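Local coordinates for uncharacterized protein conserved in bacteria (PDB 4FZ4) that is a cell-surface antigen domain that probably binds host glycosaminoglycans and so helps the bacterium attach to host cells, at residues Q10-V13 with K14-K18; A124-R127 with D128-R132. All blocks are in the same frame, centred on the assembly; numbering follows the deposited sequence.

Contact 1. Residues Q10-V13 with K14-K18; sequences QKVV and KELEK. Unlike the reference sequence in segment 10-13: V12 (reference Leu).
Two turns of the first long helix, 3-23, make this contact: Q10 and K14 lie on its more exposed side, Q10 also touching S57 in the loop after helix 36-55, while one turn on V12 packs on L16 and V13 on E17. Four successive i to i+4 backbone bonds hold the turns together: K14 N to Q10 O, E15 N to K11 O, L16 N to V12 O and E17 N to V13 O.

K14 runs back toward the start of the helix. K14 CG, beside its own backbone N (chi1 -65°), lies 3.1 Å from Q10 O; the chain then stays extended as far as CE and bends at the last torsion. The turn brings K14 NZ to 3.6 Å from Q10 CB and 3.7 Å from Q10 OE1, close to the amide but not bonded to it. The Q10 chain, itself bent at chi2, crosses the lysine at an angle.

In this all-helical domain V13 and L16 are the buried pair, with V12 at the margin. V12 CG1 meets L16 CD1 at 4.3 Å, a loose contact. A chi1 of -68° swings L16 CG back over the preceding turn, 3.1 Å from V12 O. L16 continues inward onto F76, K77 and I80 of helix 66-95 and onto M53 of helix 36-55, while V13 reaches L73 and M53. The V13 and E17 side chains cross at an angle, V13 CG1 coming within 4.2 Å of E17 CD. E17, on the outer side, touches M53 as well.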
loop_
_atom_site.group_PDB
_atom_site.type_symbol
_atom_site.label_atom_id
_atom_site.label_comp_id
_atom_site.label_asym_id
_atom_site.label_seq_id
_atom_site.Cartn_x
_atom_site.Cartn_y
_atom_site.Cartn_z
ATOM N N GLN A 10 1.651 3.488 -19.992
ATOM C CA GLN A 10 1.249 4.855 -19.672
ATOM C C GLN A 10 -0.004 4.830 -18.799
ATOM O O GLN A 10 -0.164 5.656 -17.904
ATOM C CB GLN A 10 0.969 5.656 -20.953
ATOM C CG GLN A 10 2.197 6.022 -21.801
ATOM C CD GLN A 10 3.158 6.969 -21.095
ATOM O OE1 GLN A 10 2.735 7.880 -20.376
ATOM N NE2 GLN A 10 4.463 6.770 -21.313
ATOM N N LYS A 11 -0.883 3.872 -19.062
ATOM C CA LYS A 11 -2.111 3.738 -18.298
ATOM C C LYS A 11 -1.796 3.304 -16.864
ATOM O O LYS A 11 -2.253 3.931 -15.908
ATOM C CB LYS A 11 -3.028 2.718 -18.973
ATOM C CG LYS A 11 -4.448 2.702 -18.434
ATOM C CD LYS A 11 -5.245 1.540 -19.008
ATOM C CE LYS A 11 -4.787 0.209 -18.433
ATOM N NZ LYS A 11 -3.346 -0.076 -18.692
ATOM N N VAL A 12 -1.016 2.232 -16.714
ATOM C CA VAL A 12 -0.638 1.744 -15.388
ATOM C C VAL A 12 -0.050 2.904 -14.597
ATOM O O VAL A 12 -0.315 3.048 -13.401
ATOM C CB VAL A 12 0.401 0.614 -15.477
ATOM C CG1 VAL A 12 0.723 0.088 -14.090
ATOM C CG2 VAL A 12 -0.137 -0.505 -16.346
ATOM N N VAL A 13 0.739 3.739 -15.273
ATOM C CA VAL A 13 1.335 4.916 -14.637
ATOM C C VAL A 13 0.205 5.821 -14.143
ATOM O O VAL A 13 0.159 6.206 -12.972
ATOM C CB VAL A 13 2.214 5.713 -15.626
ATOM C CG1 VAL A 13 2.429 7.146 -15.116
ATOM C CG2 VAL A 13 3.558 5.040 -15.779
ATOM N N LYS A 14 -0.708 6.137 -15.053
ATOM C CA LYS A 14 -1.850 6.987 -14.755
ATOM C C LYS A 14 -2.725 6.369 -13.673
ATOM O O LYS A 14 -3.329 7.082 -12.873
ATOM C CB LYS A 14 -2.672 7.238 -16.026
ATOM C CG LYS A 14 -1.922 8.044 -17.090
ATOM C CD LYS A 14 -2.802 8.347 -18.302
ATOM C CE LYS A 14 -2.095 9.250 -19.314
ATOM N NZ LYS A 14 -0.907 8.606 -19.948
ATOM N N GLU A 15 -2.804 5.045 -13.639
ATOM C CA GLU A 15 -3.603 4.408 -12.604
ATOM C C GLU A 15 -2.879 4.664 -11.282
ATOM O O GLU A 15 -3.505 4.932 -10.253
ATOM C CB GLU A 15 -3.716 2.906 -12.843
ATOM C CG GLU A 15 -4.880 2.266 -12.098
ATOM C CD GLU A 15 -4.777 0.747 -12.011
ATOM O OE1 GLU A 15 -4.427 0.107 -13.031
ATOM O OE2 GLU A 15 -5.056 0.195 -10.922
ATOM N N LEU A 16 -1.552 4.599 -11.317
ATOM C CA LEU A 16 -0.759 4.838 -10.110
ATOM C C LEU A 16 -0.863 6.286 -9.671
ATOM O O LEU A 16 -0.766 6.588 -8.476
ATOM C CB LEU A 16 0.702 4.495 -10.354
ATOM C CG LEU A 16 0.978 3.011 -10.555
ATOM C CD1 LEU A 16 2.351 2.855 -11.183
ATOM C CD2 LEU A 16 0.896 2.275 -9.214
ATOM N N GLU A 17 -1.044 7.180 -10.640
ATOM C CA GLU A 17 -1.179 8.606 -10.349
ATOM C C GLU A 17 -2.483 8.830 -9.603
ATOM O O GLU A 17 -2.550 9.626 -8.666
ATOM C CB GLU A 17 -1.194 9.427 -11.644
ATOM C CG GLU A 17 0.099 9.376 -12.441
ATOM C CD GLU A 17 0.057 10.258 -13.677
ATOM O OE1 GLU A 17 -0.914 10.150 -14.458
ATOM O OE2 GLU A 17 0.998 11.053 -13.870
ATOM N N LYS A 18 -3.522 8.120 -10.030
ATOM C CA LYS A 18 -4.832 8.227 -9.409
ATOM C C LYS A 18 -4.756 7.647 -8.002
ATOM O O LYS A 18 -5.285 8.227 -7.054
ATOM C CB LYS A 18 -5.868 7.472 -10.245
ATOM C CG LYS A 18 -7.265 7.464 -9.649
ATOM C CD LYS A 18 -8.318 7.123 -10.693
ATOM C CE LYS A 18 -8.380 8.202 -11.778
ATOM N NZ LYS A 18 -9.442 7.971 -12.805
#

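Contact 2. Residues A124-R127 with D128-R132; sequences ATLR and DYVDR
R127 and D131 stand one turn apart on a helix, both largely exposed though Y78 of helix 66-95 touches each, and the arginine is the side chain to follow. Its CB lies 4.2 Å from D131 OD2. From there R127 CG takes the cramped place between the backbone N and the carbonyl carbon (chi1 38°), 3.5 Å from D128 N. Beyond CG the chain is extended to NE and heads back toward the start of the helix, where A124 N sits 3.5 Å above the guanidinium plane, over the centre of the group. The charge thus turns away from D131: R127 NE and D131 OD2 are 6.7 Å apart, too far for a salt bridge.

This is the beginning of helix 123-152, the last of the chain, and four i to i+4 backbone bonds run through here before the helix widens into a pi-type turn at 130-132. D128 N bonds to A124 O, Y129 N to T125 O, and V130 N to L126 O; D131 N reaches R127 O at 2.7 Å, with an N-H...O angle of 169°.

On the inward flank L126 and V130 lie side by side and point the same way, CD1 of L126 meeting CG2 of V130 at 3.8 Å. That same V130 CG2 sits 3.2 Å from L126 O. Y78 lies against V130 too, and D75 against L126, while the Y129 hydroxyl is hydrogen-bonded to the backbone O of H109.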
loop_
_atom_site.group_PDB
_atom_site.type_symbol
_atom_site.label_atom_id
_atom_site.label_comp_id
_atom_site.label_asym_id
_atom_site.label_seq_id
_atom_site.Cartn_x
_atom_site.Cartn_y
_atom_site.Cartn_z
ATOM N N ALA A 124 4.060 -12.122 -7.410
ATOM C CA ALA A 124 2.919 -12.863 -6.875
ATOM C C ALA A 124 2.938 -12.961 -5.354
ATOM O O ALA A 124 1.891 -12.938 -4.714
ATOM C CB ALA A 124 2.865 -14.276 -7.495
ATOM N N THR A 125 4.125 -13.086 -4.774
ATOM C CA THR A 125 4.236 -13.181 -3.330
ATOM C C THR A 125 3.674 -11.908 -2.740
ATOM O O THR A 125 2.913 -11.931 -1.773
ATOM C CB THR A 125 5.694 -13.287 -2.883
ATOM O OG1 THR A 125 6.319 -14.398 -3.536
ATOM C CG2 THR A 125 5.766 -13.466 -1.379
ATOM N N LEU A 126 4.051 -10.784 -3.341
ATOM C CA LEU A 126 3.599 -9.486 -2.857
ATOM C C LEU A 126 2.096 -9.301 -2.984
ATOM O O LEU A 126 1.433 -8.947 -2.009
ATOM C CB LEU A 126 4.339 -8.366 -3.596
ATOM C CG LEU A 126 3.850 -6.936 -3.370
ATOM C CD1 LEU A 126 3.758 -6.628 -1.887
ATOM C CD2 LEU A 126 4.799 -5.996 -4.074
ATOM N N ARG A 127 1.544 -9.538 -4.168
ATOM C CA ARG A 127 0.101 -9.377 -4.328
ATOM C C ARG A 127 -0.687 -10.331 -3.441
ATOM O O ARG A 127 -1.752 -9.981 -2.923
ATOM C CB ARG A 127 -0.331 -9.549 -5.796
ATOM C CG ARG A 127 0.397 -10.614 -6.597
ATOM C CD ARG A 127 -0.255 -10.782 -7.982
ATOM N NE ARG A 127 0.620 -11.469 -8.938
ATOM C CZ ARG A 127 1.551 -10.868 -9.678
ATOM N NH1 ARG A 127 1.731 -9.552 -9.586
ATOM N NH2 ARG A 127 2.320 -11.583 -10.495
ATOM N N ASP A 128 -0.155 -11.531 -3.252
ATOM C CA ASP A 128 -0.821 -12.530 -2.424
ATOM C C ASP A 128 -1.077 -11.995 -1.008
ATOM O O ASP A 128 -2.224 -11.948 -0.546
ATOM C CB ASP A 128 0.039 -13.793 -2.360
ATOM C CG ASP A 128 -0.704 -14.979 -1.778
ATOM O OD1 ASP A 128 -1.091 -14.928 -0.590
ATOM O OD2 ASP A 128 -0.898 -15.965 -2.518
ATOM N N TYR A 129 -0.006 -11.592 -0.329
ATOM C CA TYR A 129 -0.115 -11.067 1.029
ATOM C C TYR A 129 -1.038 -9.865 1.107
ATOM O O TYR A 129 -1.779 -9.711 2.072
ATOM C CB TYR A 129 1.256 -10.654 1.578
ATOM C CG TYR A 129 1.146 -9.702 2.756
ATOM C CD1 TYR A 129 0.821 -10.166 4.035
ATOM C CD2 TYR A 129 1.315 -8.329 2.576
ATOM C CE1 TYR A 129 0.663 -9.278 5.109
ATOM C CE2 TYR A 129 1.164 -7.438 3.628
ATOM C CZ TYR A 129 0.834 -7.915 4.896
ATOM O OH TYR A 129 0.654 -7.018 5.932
ATOM N N VAL A 130 -0.983 -9.004 0.096
ATOM C CA VAL A 130 -1.821 -7.812 0.100
ATOM C C VAL A 130 -3.286 -8.096 -0.216
ATOM O O VAL A 130 -4.177 -7.640 0.497
ATOM C CB VAL A 130 -1.307 -6.769 -0.901
ATOM C CG1 VAL A 130 -2.193 -5.519 -0.848
ATOM C CG2 VAL A 130 0.145 -6.424 -0.592
ATOM N N ASP A 131 -3.545 -8.844 -1.282
ATOM C CA ASP A 131 -4.924 -9.138 -1.652
ATOM C C ASP A 131 -5.575 -10.119 -0.698
ATOM O O ASP A 131 -6.797 -10.218 -0.644
ATOM C CB ASP A 131 -5.011 -9.684 -3.081
ATOM C CG ASP A 131 -4.787 -8.606 -4.138
ATOM O OD1 ASP A 131 -5.005 -7.413 -3.840
ATOM O OD2 ASP A 131 -4.413 -8.952 -5.279
ATOM N N ARG A 132 -4.762 -10.841 0.059
ATOM C CA ARG A 132 -5.302 -11.808 0.992
ATOM C C ARG A 132 -5.111 -11.442 2.446
ATOM O O ARG A 132 -5.937 -10.744 3.020
ATOM C CB ARG A 132 -4.704 -13.188 0.718
ATOM C CG ARG A 132 -5.274 -13.832 -0.523
ATOM C CD ARG A 132 -4.678 -15.201 -0.762
ATOM N NE ARG A 132 -5.419 -15.927 -1.788
ATOM C CZ ARG A 132 -6.643 -16.420 -1.624
ATOM N NH1 ARG A 132 -7.279 -16.274 -0.467
ATOM N NH2 ARG A 132 -7.236 -17.055 -2.626
#

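The two contacts lie on the first and last helices of the chain: contact 1 on helix 3-23, contact 2 near the start of helix 123-152, and the first closes well before the second opens. Their centres are 20 Å apart and their nearest atoms about 10 Å, so they do not touch. What they share is helix 66-95, which packs against residues of both, so the first and last helices are tied into the bundle by way of the same central helix. Both fall within the range of the glycosaminoglycan-binding family, here an elongated all-helical domain.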